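Local atomic coordinates of 2-hydroxychromene-2-carboxylate isomerase (PDB entry 2IMF), a protein that catalyses the reversible, glutathione-dependent isomerization of 2-hydroxychromene-2-carboxylate to trans-O-hydroxybenzylidenepyruvate in the bacterial breakdown of naphthalene. Residues 50-53 / 54-57; 58-61 / 62-66; 85-88 / 89-93; 103-106 / 107-111. All blocks are in the same frame, centred on the assembly; numbering follows the deposited sequence. Where two conformers were deposited one is given.

In the fold
Contacts 1 and 2 are consecutive parts of one construction: the loop 50-56 reaches the bound methoxy analogue of the product (TOM), and helix 57-74, which follows at once, carries K59 to glutathione. They meet through N53 OD1 and K59 NZ, 3.0 Å apart, and both touch the second subunit. Contacts 3 and 4 belong to two later helices, with centres about 12 Å apart, joined where Y105 OH lies 2.7 Å from M89 O. The two pairs are separate: contact 1 comes no nearer than about 6 Å to contact 3 and about 13 Å to contact 4, nearest atoms. The F110 side chain of contact 4 stays about 9 Å from both ligands.

Contact 1: residues 50-53 / 54-57; sequences GPSN and RDLK. With TOM (4-(2-methoxyphenyl)-2-oxobut-3-enoic acid), chain F.
L56 folds back over the turn that precedes it: its CD2 makes the apolar touch, with P51 CB at 4.1 Å, while CG and CD1 lie against oxygens, CG 3.6 Å from S52 O and CD1 near N53 OD1. With CG beside the backbone N (chi1 -59°), the branch turns toward the residues it follows. P51 and L56 both pack on G47 of the second subunit, so an alanine in place of the leucine would probably open a gap beside P51 and that glycine. Two backbone bonds shape the turn: D55 N to S52 O, 2.8 Å, and L56 N to N53 O, 3.3 Å. Each spans three residues, the spacing of a 3-10 turn, and L56 then takes the N-cap position of helix 57-74. The polar side faces the product analogue TOM. R54 N donates to TOM O8 over 3.3 Å, while R54 CG lies against the same oxygen. The R54 guanidinium, modelled in two conformers, presents its edge in plane to TOM C10 and has the methoxy carbon C11 over one face; its very short approaches to O10 make the exact bonding doubtful. K43 also binds TOM, and N53 OD1 is held by K59.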
loop_
_atom_site.group_PDB
_atom_site.type_symbol
_atom_site.label_atom_id
_atom_site.label_comp_id
_atom_site.label_asym_id
_atom_site.label_seq_id
_atom_site.Cartn_x
_atom_site.Cartn_y
_atom_site.Cartn_z
ATOM N N GLY A 50 -4.590 -16.594 3.394
ATOM C CA GLY A 50 -4.847 -16.183 4.798
ATOM C C GLY A 50 -6.086 -15.308 4.936
ATOM O O GLY A 50 -6.724 -14.982 3.926
ATOM N N PRO A 51 -6.449 -14.911 6.191
ATOM C CA PRO A 51 -7.571 -13.993 6.329
ATOM C C PRO A 51 -7.269 -12.735 5.517
ATOM O O PRO A 51 -6.088 -12.325 5.468
ATOM C CB PRO A 51 -7.632 -13.672 7.836
ATOM C CG PRO A 51 -6.332 -14.093 8.370
ATOM C CD PRO A 51 -5.857 -15.250 7.495
ATOM N N SER A 52 -8.305 -12.266 4.824
ATOM C CA SER A 52 -8.318 -11.052 4.000
ATOM C C SER A 52 -8.321 -9.864 4.937
ATOM O O SER A 52 -8.832 -9.943 6.068
ATOM C CB SER A 52 -9.640 -10.972 3.222
ATOM O OG SER A 52 -9.720 -12.027 2.246
ATOM N N ASN A 53 -7.842 -8.736 4.442
ATOM C CA ASN A 53 -7.946 -7.531 5.230
ATOM C C ASN A 53 -9.376 -7.171 5.585
ATOM O O ASN A 53 -9.611 -6.500 6.626
ATOM C CB ASN A 53 -7.264 -6.370 4.534
ATOM C CG ASN A 53 -5.752 -6.578 4.401
ATOM O OD1 ASN A 53 -5.113 -7.403 5.100
ATOM N ND2 ASN A 53 -5.170 -5.835 3.480
ATOM N N ARG A 54 -10.347 -7.585 4.765
ATOM C CA ARG A 54 -11.790 -7.455 5.109
ATOM C C ARG A 54 -12.142 -8.086 6.442
ATOM O O ARG A 54 -13.068 -7.646 7.112
ATOM C CB ARG A 54 -12.713 -8.106 4.080
ATOM C CG ARG A 54 -12.224 -8.183 2.697
ATOM C CD ARG A 54 -13.299 -8.870 1.913
ATOM N NE ARG A 54 -12.712 -9.452 0.735
ATOM C CZ ARG A 54 -13.385 -10.097 -0.200
ATOM N NH1 ARG A 54 -14.698 -10.241 -0.104
ATOM N NH2 ARG A 54 -12.732 -10.588 -1.237
ATOM N N ASP A 55 -11.419 -9.116 6.805
ATOM C CA ASP A 55 -11.797 -9.906 7.988
ATOM C C ASP A 55 -10.917 -9.619 9.206
ATOM O O ASP A 55 -11.024 -10.304 10.218
ATOM C CB ASP A 55 -11.825 -11.375 7.570
ATOM C CG ASP A 55 -12.927 -11.639 6.525
ATOM O OD1 ASP A 55 -14.087 -11.177 6.716
ATOM O OD2 ASP A 55 -12.640 -12.237 5.482
ATOM N N LEU A 56 -10.082 -8.567 9.132
ATOM C CA LEU A 56 -9.190 -8.186 10.247
ATOM C C LEU A 56 -9.602 -6.818 10.750
ATOM O O LEU A 56 -9.214 -5.822 10.170
ATOM C CB LEU A 56 -7.730 -8.133 9.778
ATOM C CG LEU A 56 -7.186 -9.453 9.196
ATOM C CD1 LEU A 56 -5.787 -9.277 8.597
ATOM C CD2 LEU A 56 -7.151 -10.418 10.335
ATOM N N LYS A 57 -10.418 -6.763 11.802
ATOM C CA LYS A 57 -11.126 -5.556 12.145
ATOM C C LYS A 57 -10.205 -4.385 12.377
ATOM O O LYS A 57 -10.469 -3.287 11.912
ATOM C CB LYS A 57 -11.944 -5.799 13.432
ATOM C CG LYS A 57 -13.029 -4.748 13.533
ATOM C CD LYS A 57 -13.425 -4.407 14.953
ATOM C CE LYS A 57 -14.101 -3.035 14.959
ATOM N NZ LYS A 57 -13.635 -2.220 16.120
HETATM O O8 TOM F . -9.585 -7.279 1.613
HETATM C C9 TOM F . -9.694 -7.554 0.423
HETATM C C10 TOM F . -9.746 -8.894 -0.101
HETATM O O11 TOM F . -8.647 -9.499 -0.130
HETATM O O10 TOM F . -10.816 -9.336 -0.568
HETATM C C8 TOM F . -9.694 -6.519 -0.659
HETATM C C7 TOM F . -9.579 -5.223 -0.483
HETATM C C1 TOM F . -10.453 -4.399 0.441
HETATM C C6 TOM F . -9.780 -3.448 1.182
HETATM C C5 TOM F . -10.487 -2.656 2.081
HETATM C C4 TOM F . -11.883 -2.800 2.156
HETATM C C3 TOM F . -12.568 -3.736 1.410
HETATM C C2 TOM F . -11.817 -4.538 0.531
HETATM O O2 TOM F . -12.387 -5.469 -0.268
HETATM C C11 TOM F . -13.810 -5.350 -0.328
#

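Contact 2: residues 58-61 / 62-66; sequences VKLD and YLKVD. With GSH (glutathione), chain E.
The Y62 ring has the carbonyl oxygen of K59 at its edge, near its plane, where the helix brings the preceding turn alongside. F166 of the second subunit meets the same ring with planes at about 50°, and the hydroxyl bonds to W179 N of that subunit. The other flat group is the glycyl carboxylate of glutathione: K59 NZ donates to GSH O31 over 2.8 Å, and GSH O32 is 3.2 Å from K59 NZ. K59 can span this distance because its chain runs fully extended from a CG anti to the backbone N (chi1 -170°); on the way, its CG touches L63 CD1 at 4.1 Å. A methionine in its place would probably leave the glutathione carboxylate without this positive mate and N53 OD1 without its donor. On another side of the helix, K64 CE packs on L60 CG at 3.9 Å, while L60 itself touches TOM. D61 and K64 are bridged by a water that donates to D61 OD1 (2.7 Å) and accepts from K64 NZ (2.9 Å). Because D182 and W179 of the second subunit bind the same glutathione, this helix illustrates a ligand site shared across the dimer interface of a kappa class glutathione transferase.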
loop_
_atom_site.group_PDB
_atom_site.type_symbol
_atom_site.label_atom_id
_atom_site.label_comp_id
_atom_site.label_asym_id
_atom_site.label_seq_id
_atom_site.Cartn_x
_atom_site.Cartn_y
_atom_site.Cartn_z
ATOM N N VAL A 58 -9.132 -4.582 13.153
ATOM C CA VAL A 58 -8.254 -3.457 13.430
ATOM C C VAL A 58 -7.637 -2.881 12.154
ATOM O O VAL A 58 -7.570 -1.662 11.995
ATOM C CB VAL A 58 -7.146 -3.818 14.391
ATOM C CG1 VAL A 58 -6.037 -2.748 14.501
ATOM C CG2 VAL A 58 -7.752 -3.988 15.764
ATOM N N LYS A 59 -7.213 -3.719 11.229
ATOM C CA LYS A 59 -6.668 -3.194 9.929
ATOM C C LYS A 59 -7.774 -2.580 9.044
ATOM O O LYS A 59 -7.573 -1.524 8.420
ATOM C CB LYS A 59 -5.973 -4.381 9.209
ATOM C CG LYS A 59 -5.173 -3.901 7.983
ATOM C CD LYS A 59 -4.203 -4.933 7.484
ATOM C CE LYS A 59 -3.600 -4.433 6.163
ATOM N NZ LYS A 59 -2.780 -5.609 5.576
ATOM N N LEU A 60 -8.934 -3.261 8.979
ATOM C CA LEU A 60 -10.049 -2.689 8.223
ATOM C C LEU A 60 -10.481 -1.330 8.731
ATOM O O LEU A 60 -10.764 -0.360 7.962
ATOM C CB LEU A 60 -11.241 -3.615 8.199
ATOM C CG LEU A 60 -12.447 -3.168 7.380
ATOM C CD1 LEU A 60 -12.044 -2.986 5.886
ATOM C CD2 LEU A 60 -13.547 -4.258 7.482
ATOM N N ASP A 61 -10.467 -1.172 10.055
ATOM C CA ASP A 61 -10.793 0.129 10.611
ATOM C C ASP A 61 -9.870 1.224 10.081
ATOM O O ASP A 61 -10.276 2.344 9.688
ATOM C CB ASP A 61 -10.715 0.126 12.137
ATOM C CG ASP A 61 -11.920 -0.535 12.801
ATOM O OD1 ASP A 61 -12.917 -0.829 12.167
ATOM O OD2 ASP A 61 -11.730 -0.874 14.001
ATOM N N TYR A 62 -8.567 0.929 10.023
ATOM C CA TYR A 62 -7.630 1.894 9.421
ATOM C C TYR A 62 -7.852 2.039 7.890
ATOM O O TYR A 62 -7.772 3.174 7.382
ATOM C CB TYR A 62 -6.177 1.385 9.658
ATOM C CG TYR A 62 -5.184 2.128 8.784
ATOM C CD1 TYR A 62 -4.772 3.436 9.080
ATOM C CD2 TYR A 62 -4.761 1.582 7.546
ATOM C CE1 TYR A 62 -3.879 4.108 8.262
ATOM C CE2 TYR A 62 -3.922 2.302 6.726
ATOM C CZ TYR A 62 -3.468 3.507 7.111
ATOM O OH TYR A 62 -2.668 4.226 6.274
ATOM N N LEU A 63 -8.060 0.922 7.199
ATOM C CA LEU A 63 -8.235 1.043 5.744
ATOM C C LEU A 63 -9.415 1.898 5.407
ATOM O O LEU A 63 -9.423 2.624 4.433
ATOM C CB LEU A 63 -8.338 -0.332 5.085
ATOM C CG LEU A 63 -7.092 -1.193 5.225
ATOM C CD1 LEU A 63 -7.351 -2.612 4.707
ATOM C CD2 LEU A 63 -5.957 -0.528 4.434
ATOM N N LYS A 64 -10.476 1.828 6.228
ATOM C CA LYS A 64 -11.639 2.688 6.027
ATOM C C LYS A 64 -11.261 4.172 6.140
ATOM O O LYS A 64 -11.734 5.038 5.367
ATOM C CB LYS A 64 -12.743 2.343 7.012
ATOM C CG LYS A 64 -13.485 1.128 6.594
ATOM C CD LYS A 64 -14.483 0.683 7.679
ATOM C CE LYS A 64 -15.274 -0.448 7.137
ATOM N NZ LYS A 64 -16.045 -1.072 8.276
ATOM N N VAL A 65 -10.354 4.496 7.071
ATOM C CA VAL A 65 -9.865 5.833 7.222
ATOM C C VAL A 65 -9.044 6.252 5.992
ATOM O O VAL A 65 -9.152 7.342 5.396
ATOM C CB VAL A 65 -9.086 6.002 8.548
ATOM C CG1 VAL A 65 -8.467 7.353 8.627
ATOM C CG2 VAL A 65 -10.034 5.738 9.732
ATOM N N ASP A 66 -8.121 5.388 5.547
ATOM C CA ASP A 66 -7.307 5.636 4.356
ATOM C C ASP A 66 -8.211 5.902 3.171
ATOM O O ASP A 66 -8.001 6.849 2.383
ATOM C CB ASP A 66 -6.444 4.380 4.110
ATOM C CG ASP A 66 -5.370 4.625 3.075
ATOM O OD1 ASP A 66 -4.800 5.736 2.944
ATOM O OD2 ASP A 66 -5.171 3.722 2.226
HETATM N N1 GSH E . 2.268 0.142 0.878
HETATM C CA1 GSH E . 3.236 0.073 1.925
HETATM C C1 GSH E . 4.325 1.084 1.885
HETATM O O11 GSH E . 5.029 1.264 2.882
HETATM O O12 GSH E . 4.500 1.469 0.708
HETATM C CB1 GSH E . 3.408 -1.325 2.508
HETATM C CG1 GSH E . 3.937 -1.437 3.937
HETATM C CD1 GSH E . 4.048 -2.879 4.345
HETATM O OE1 GSH E . 3.691 -3.829 3.486
HETATM N N2 GSH E . 4.522 -3.194 5.527
HETATM C CA2 GSH E . 4.508 -4.543 6.080
HETATM C C2 GSH E . 3.437 -4.774 7.054
HETATM O O2 GSH E . 3.218 -3.836 8.001
HETATM C CB2 GSH E . 5.885 -4.785 6.777
HETATM S SG2 GSH E . 7.263 -4.937 5.577
HETATM N N3 GSH E . 2.688 -5.837 6.987
HETATM C CA3 GSH E . 1.497 -5.926 7.830
HETATM C C3 GSH E . 0.281 -6.003 6.936
HETATM O O31 GSH E . -0.835 -6.049 7.485
HETATM O O32 GSH E . 0.422 -6.077 5.670
HETATM O O HOH W 1 -14.152 -2.147 10.214
#

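Contact 3: residues 85-88 / 89-93; sequences NSRR and MNIGF
N90 curls back over the carbonyl of S86, and this is the close-packed side of the contact. N90 N donates to S86 O at 2.9 Å and 163°, nearly in line with the carbonyl. The amide carbon N90 CG settles 3.2 Å from the same S86 O, since a chi1 of -76° sets it beside its own backbone N. S86 OG and N90 ND2 approach to 3.5 Å, and both bond to D8 OD1; N90 OD1 takes a hydrogen bond from F9 N, and ND2 gives another to Y153. Four polar contacts therefore fix the rotation of two buried side chains. I91 continues this inner side: its CD1 lies 3.7 Å from R87 CG, the two side chains running side by side, while the isoleucine also packs on helix 147-162.

The outer side is looser. Beyond its CG, R87 bends away into an exposed position, where D38 offers a weak, long ion pair. R88, in the conformer given, leads off in another direction to a salt bridge with E123. Here a water links the two segments, accepting from M89 N at 2.9 Å and donating to N85 O at 2.8 Å, so that it ties the first turn to the loop before it. The arrangement belongs to a short helix, 87-92, in the helical domain inserted into the thioredoxin fold of kappa class, DsbA-like proteins.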
loop_
_atom_site.group_PDB
_atom_site.type_symbol
_atom_site.label_atom_id
_atom_site.label_comp_id
_atom_site.label_asym_id
_atom_site.label_seq_id
_atom_site.Cartn_x
_atom_site.Cartn_y
_atom_site.Cartn_z
ATOM N N ASN A 85 -20.283 -8.978 -3.066
ATOM C CA ASN A 85 -20.627 -9.995 -4.055
ATOM C C ASN A 85 -20.684 -9.407 -5.476
ATOM O O ASN A 85 -21.741 -9.230 -6.078
ATOM C CB ASN A 85 -21.974 -10.648 -3.716
ATOM C CG ASN A 85 -21.939 -11.298 -2.335
ATOM O OD1 ASN A 85 -20.888 -11.746 -1.888
ATOM N ND2 ASN A 85 -23.071 -11.281 -1.629
ATOM N N SER A 86 -19.488 -9.205 -6.016
ATOM C CA SER A 86 -19.279 -8.483 -7.259
ATOM C C SER A 86 -19.299 -9.365 -8.491
ATOM O O SER A 86 -19.139 -8.838 -9.581
ATOM C CB SER A 86 -17.897 -7.824 -7.174
ATOM O OG SER A 86 -16.943 -8.851 -6.870
ATOM N N ARG A 87 -19.569 -10.668 -8.376
ATOM C CA ARG A 87 -19.422 -11.525 -9.555
ATOM C C ARG A 87 -20.324 -11.130 -10.698
ATOM O O ARG A 87 -19.863 -11.039 -11.849
ATOM C CB ARG A 87 -19.781 -12.953 -9.156
ATOM C CG ARG A 87 -19.738 -13.949 -10.352
ATOM C CD ARG A 87 -20.062 -15.438 -9.983
ATOM N NE ARG A 87 -19.640 -15.875 -8.655
ATOM C CZ ARG A 87 -18.392 -16.161 -8.270
ATOM N NH1 ARG A 87 -17.366 -16.035 -9.110
ATOM N NH2 ARG A 87 -18.170 -16.561 -7.015
ATOM N N ARG A 88 -21.605 -10.870 -10.446
ATOM C CA ARG A 88 -22.529 -10.565 -11.532
ATOM C C ARG A 88 -22.128 -9.312 -12.291
ATOM O O ARG A 88 -22.123 -9.280 -13.524
ATOM C CB ARG A 88 -23.967 -10.463 -10.969
ATOM C CG ARG A 88 -24.989 -9.728 -11.855
ATOM C CD ARG A 88 -26.475 -10.131 -11.596
ATOM N NE ARG A 88 -27.011 -9.691 -10.301
ATOM C CZ ARG A 88 -27.917 -10.346 -9.579
ATOM N NH1 ARG A 88 -28.436 -11.502 -9.993
ATOM N NH2 ARG A 88 -28.307 -9.844 -8.419
ATOM N N MET A 89 -21.799 -8.231 -11.538
ATOM C CA MET A 89 -21.432 -7.015 -12.213
ATOM C C MET A 89 -20.078 -7.115 -12.909
ATOM O O MET A 89 -19.871 -6.431 -13.929
ATOM C CB MET A 89 -21.589 -5.734 -11.376
ATOM C CG MET A 89 -22.986 -5.553 -10.747
ATOM S SD MET A 89 -24.385 -5.615 -11.865
ATOM C CE MET A 89 -24.215 -4.081 -12.753
ATOM N N ASN A 90 -19.159 -7.874 -12.335
ATOM C CA ASN A 90 -17.876 -8.096 -13.051
ATOM C C ASN A 90 -18.134 -8.772 -14.426
ATOM O O ASN A 90 -17.555 -8.383 -15.445
ATOM C CB ASN A 90 -16.969 -9.015 -12.197
ATOM C CG ASN A 90 -16.308 -8.342 -11.005
ATOM O OD1 ASN A 90 -16.337 -7.128 -10.851
ATOM N ND2 ASN A 90 -15.705 -9.187 -10.164
ATOM N N ILE A 91 -18.958 -9.849 -14.373
ATOM C CA ILE A 91 -19.314 -10.531 -15.620
ATOM C C ILE A 91 -19.996 -9.564 -16.611
ATOM O O ILE A 91 -19.726 -9.543 -17.838
ATOM C CB ILE A 91 -20.229 -11.654 -15.320
ATOM C CG1 ILE A 91 -19.489 -12.797 -14.634
ATOM C CG2 ILE A 91 -20.878 -12.092 -16.651
ATOM C CD1 ILE A 91 -20.377 -13.958 -14.015
ATOM N N GLY A 92 -20.856 -8.694 -16.076
ATOM C CA GLY A 92 -21.592 -7.801 -16.919
ATOM C C GLY A 92 -20.722 -6.825 -17.691
ATOM O O GLY A 92 -21.142 -6.290 -18.746
ATOM N N PHE A 93 -19.497 -6.565 -17.207
ATOM C CA PHE A 93 -18.582 -5.735 -17.968
ATOM C C PHE A 93 -18.405 -6.280 -19.395
ATOM O O PHE A 93 -18.193 -5.500 -20.294
ATOM C CB PHE A 93 -17.199 -5.650 -17.253
ATOM C CG PHE A 93 -16.126 -5.080 -18.137
ATOM C CD1 PHE A 93 -16.074 -3.742 -18.324
ATOM C CD2 PHE A 93 -15.201 -5.899 -18.807
ATOM C CE1 PHE A 93 -15.180 -3.172 -19.202
ATOM C CE2 PHE A 93 -14.284 -5.361 -19.681
ATOM C CZ PHE A 93 -14.281 -4.002 -19.855
HETATM O O HOH W 2 -22.303 -8.240 -8.669
#

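Contact 4: residues 103-106 / 107-111; sequences AAYV and NVVFN
Y105 leans its ring over V109, one turn further along helix 99-115, and can be followed outward atom by atom. Its CB points away from residues 107-111, but with CG anti to the backbone N (chi1 -180°) the ring swings along the helix and over the valine. CD1 and CD2 are each 4.1 Å from V109 CG2, the CE atoms come closer, and CZ is nearest at 3.6 Å. The methyl sits over the face, 15° from the ring normal and 3.7 Å from the centroid, a CH-pi contact displaced toward the hydroxyl end. CE2 meets the CA of F93, and at the tip OH bonds to M89 O. The W135 ring also meets that of Y105, the planes about 15° apart.

A second apolar pair lies round the helix, where V106 CG1 and F110 CD2 are 3.8 Å apart, their side chains parallel in direction; F110 goes on to meet F9 edge-to-face. N107 marks the polar flank: its CG lies 3.1 Å from A103 O, which already accepts the N107 backbone N-H at 2.8 Å, and its OD1 bonds to N18 on helix 12-28. Chemically, apolar carbon makes most of the packing over residues 103-111, with the tyrosine hydroxyl and the asparagine amide supplying directed bonds that probably help set the helix's rotation against helices 87-92 and 12-28.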
loop_
_atom_site.group_PDB
_atom_site.type_symbol
_atom_site.label_atom_id
_atom_site.label_comp_id
_atom_site.label_asym_id
_atom_site.label_seq_id
_atom_site.Cartn_x
_atom_site.Cartn_y
_atom_site.Cartn_z
ATOM N N ALA A 103 -15.972 2.153 -20.634
ATOM C CA ALA A 103 -15.708 3.072 -19.584
ATOM C C ALA A 103 -16.963 3.517 -18.909
ATOM O O ALA A 103 -17.008 3.730 -17.689
ATOM C CB ALA A 103 -14.978 4.304 -20.158
ATOM N N ALA A 104 -18.038 3.732 -19.685
ATOM C CA ALA A 104 -19.279 4.183 -19.093
ATOM C C ALA A 104 -19.838 3.119 -18.130
ATOM O O ALA A 104 -20.277 3.468 -17.046
ATOM C CB ALA A 104 -20.315 4.514 -20.156
ATOM N N TYR A 105 -19.801 1.868 -18.565
ATOM C CA TYR A 105 -20.257 0.764 -17.667
ATOM C C TYR A 105 -19.420 0.767 -16.383
ATOM O O TYR A 105 -19.954 0.773 -15.273
ATOM C CB TYR A 105 -20.164 -0.573 -18.328
ATOM C CG TYR A 105 -20.610 -1.754 -17.486
ATOM C CD1 TYR A 105 -21.944 -2.060 -17.351
ATOM C CD2 TYR A 105 -19.681 -2.422 -16.752
ATOM C CE1 TYR A 105 -22.332 -3.162 -16.592
ATOM C CE2 TYR A 105 -20.019 -3.497 -15.993
ATOM C CZ TYR A 105 -21.389 -3.858 -15.895
ATOM O OH TYR A 105 -21.767 -4.946 -15.166
ATOM N N VAL A 106 -18.103 0.779 -16.507
ATOM C CA VAL A 106 -17.250 0.696 -15.329
ATOM C C VAL A 106 -17.546 1.899 -14.440
ATOM O O VAL A 106 -17.637 1.741 -13.200
ATOM C CB VAL A 106 -15.794 0.586 -15.780
ATOM C CG1 VAL A 106 -14.878 0.721 -14.571
ATOM C CG2 VAL A 106 -15.582 -0.741 -16.492
ATOM N N ASN A 107 -17.675 3.123 -14.996
ATOM C CA ASN A 107 -17.964 4.265 -14.182
ATOM C C ASN A 107 -19.307 4.192 -13.472
ATOM O O ASN A 107 -19.413 4.484 -12.294
ATOM C CB ASN A 107 -17.892 5.552 -15.075
ATOM C CG ASN A 107 -16.474 5.898 -15.537
ATOM O OD1 ASN A 107 -15.478 5.453 -14.959
ATOM N ND2 ASN A 107 -16.383 6.680 -16.619
ATOM N N VAL A 108 -20.333 3.811 -14.206
ATOM C CA VAL A 108 -21.655 3.791 -13.586
ATOM C C VAL A 108 -21.717 2.729 -12.474
ATOM O O VAL A 108 -22.257 2.996 -11.390
ATOM C CB VAL A 108 -22.703 3.433 -14.694
ATOM C CG1 VAL A 108 -24.018 2.982 -14.106
ATOM C CG2 VAL A 108 -22.899 4.648 -15.672
ATOM N N VAL A 109 -21.113 1.556 -12.696
ATOM C CA VAL A 109 -21.191 0.495 -11.694
ATOM C C VAL A 109 -20.348 0.890 -10.475
ATOM O O VAL A 109 -20.778 0.749 -9.319
ATOM C CB VAL A 109 -20.774 -0.864 -12.234
ATOM C CG1 VAL A 109 -20.723 -1.937 -11.149
ATOM C CG2 VAL A 109 -21.728 -1.308 -13.335
ATOM N N PHE A 110 -19.124 1.422 -10.698
ATOM C CA PHE A 110 -18.329 1.797 -9.538
ATOM C C PHE A 110 -19.012 2.886 -8.782
ATOM O O PHE A 110 -18.969 2.905 -7.540
ATOM C CB PHE A 110 -16.893 2.197 -9.981
ATOM C CG PHE A 110 -15.890 1.090 -9.819
ATOM C CD1 PHE A 110 -15.729 0.529 -8.596
ATOM C CD2 PHE A 110 -15.048 0.710 -10.819
ATOM C CE1 PHE A 110 -14.752 -0.431 -8.375
ATOM C CE2 PHE A 110 -14.097 -0.264 -10.639
ATOM C CZ PHE A 110 -13.988 -0.879 -9.430
ATOM N N ASN A 111 -19.625 3.857 -9.481
ATOM C CA ASN A 111 -20.258 4.967 -8.754
ATOM C C ASN A 111 -21.451 4.450 -7.944
ATOM O O ASN A 111 -21.689 4.923 -6.829
ATOM C CB ASN A 111 -20.724 6.079 -9.737
ATOM C CG ASN A 111 -19.584 6.938 -10.274
ATOM O OD1 ASN A 111 -18.540 7.106 -9.629
ATOM N ND2 ASN A 111 -19.768 7.457 -11.487
#